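Local coordinates for HD domain-containing protein (PDB 2HEK) that is of unknown function but binds zinc and GDP and, as an HD-domain protein, may act as a dGTPase, at residues K334-H337 against L342-S345. Residues are numbered along the deposited sequence; the frame is centred on the assembly and turned at random.
Sequences KKAH and LIAS
H337 lays its CB over the backbone of A344, with CB 3.6 Å from A344 CA, and the CB of A344 answers at 3.8 Å from that same H337 CB. Two consecutive short helices meet here: 336-339, weakly bonded where it leaves strand 332-335, an outermost strand of the mixed sheet within this chain, and 341-345 after it. The backbones come together closely: H337 CA and A344 CA are 4.2 Å apart, and A344 CB also packs 3.7 Å from H337 O. The imidazole itself takes no part. With CG set between the backbone N and the carbonyl carbon (chi1 57°), the ring turns away from A344, and its ND1 is hydrogen-bonded to Y321 OH, the two rings meeting with planes at about 60°. The buried side of the contact is apolar. I343 points toward 334-337, its CD1 4.2 Å from A336 CB, while its CG2 branch lies 4.2 Å from H337 N. Both A336 and I343 also rest on L206, so helix 203-221 backs this pair. No hydrogen bond joins 334-337 to 342-345. L342 and S345 face away from 334-337; L342 packs on Y214 of the second subunit, and S345 O is hydrogen-bonded to S345 OG of that subunit. Within its own turn, L342 O, which also accepts from S345 N, takes S345 OG at 2.6 Å on a lone pair in the carbonyl plane.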
loop_
_atom_site.group_PDB
_atom_site.type_symbol
_atom_site.label_atom_id
_atom_site.label_comp_id
_atom_site.label_asym_id
_atom_site.label_seq_id
_atom_site.Cartn_x
_atom_site.Cartn_y
_atom_site.Cartn_z
ATOM N N LYS A 334 -30.514 -5.901 14.723
ATOM C CA LYS A 334 -30.822 -7.024 13.838
ATOM C C LYS A 334 -29.648 -8.011 13.795
ATOM O O LYS A 334 -28.530 -7.671 14.183
ATOM C CB LYS A 334 -31.094 -6.521 12.417
ATOM C CG LYS A 334 -32.116 -5.383 12.284
ATOM C CD LYS A 334 -33.565 -5.886 12.281
ATOM C CE LYS A 334 -34.518 -4.840 11.688
ATOM N NZ LYS A 334 -35.835 -4.854 12.373
ATOM N N LYS A 335 -29.916 -9.228 13.331
ATOM C CA LYS A 335 -28.870 -10.146 12.884
ATOM C C LYS A 335 -28.290 -9.630 11.567
ATOM O O LYS A 335 -29.034 -9.089 10.742
ATOM C CB LYS A 335 -29.456 -11.529 12.641
ATOM C CG LYS A 335 -29.885 -12.282 13.874
ATOM C CD LYS A 335 -28.711 -12.632 14.754
ATOM C CE LYS A 335 -28.988 -13.891 15.544
ATOM N NZ LYS A 335 -28.021 -13.995 16.657
ATOM N N ALA A 336 -26.975 -9.802 11.360
ATOM C CA ALA A 336 -26.303 -9.286 10.145
ATOM C C ALA A 336 -26.882 -9.807 8.841
ATOM O O ALA A 336 -26.937 -9.075 7.842
ATOM C CB ALA A 336 -24.771 -9.565 10.195
ATOM N N HIS A 337 -27.247 -11.090 8.818
ATOM C CA HIS A 337 -27.909 -11.662 7.642
ATOM C C HIS A 337 -29.299 -11.046 7.380
ATOM O O HIS A 337 -29.722 -10.967 6.222
ATOM C CB HIS A 337 -27.988 -13.195 7.707
ATOM C CG HIS A 337 -28.683 -13.722 8.917
ATOM N ND1 HIS A 337 -28.061 -13.833 10.142
ATOM C CD2 HIS A 337 -29.941 -14.200 9.088
ATOM C CE1 HIS A 337 -28.903 -14.357 11.017
ATOM N NE2 HIS A 337 -30.052 -14.582 10.404
ATOM N N LEU A 342 -25.880 -10.559 1.167
ATOM C CA LEU A 342 -24.629 -11.264 0.830
ATOM C C LEU A 342 -24.163 -12.152 2.016
ATOM O O LEU A 342 -23.895 -13.355 1.870
ATOM C CB LEU A 342 -23.547 -10.273 0.418
ATOM C CG LEU A 342 -22.148 -10.913 0.387
ATOM C CD1 LEU A 342 -22.063 -11.800 -0.804
ATOM C CD2 LEU A 342 -21.023 -9.909 0.400
ATOM N N ILE A 343 -24.089 -11.561 3.194
ATOM C CA ILE A 343 -23.754 -12.319 4.390
ATOM C C ILE A 343 -24.731 -13.502 4.579
ATOM O O ILE A 343 -24.311 -14.635 4.921
ATOM C CB ILE A 343 -23.739 -11.399 5.615
ATOM C CG1 ILE A 343 -22.559 -10.407 5.509
ATOM C CG2 ILE A 343 -23.669 -12.194 6.874
ATOM C CD1 ILE A 343 -22.465 -9.422 6.665
ATOM N N ALA A 344 -26.027 -13.228 4.348
ATOM C CA ALA A 344 -27.085 -14.241 4.412
ATOM C C ALA A 344 -26.768 -15.428 3.518
ATOM O O ALA A 344 -27.225 -16.551 3.787
ATOM C CB ALA A 344 -28.444 -13.636 3.988
ATOM N N SER A 345 -26.012 -15.166 2.454
ATOM C CA SER A 345 -25.760 -16.151 1.413
ATOM C C SER A 345 -24.383 -16.864 1.443
ATOM O O SER A 345 -24.170 -17.825 0.674
ATOM C CB SER A 345 -25.866 -15.451 0.073
ATOM O OG SER A 345 -24.626 -14.809 -0.202
#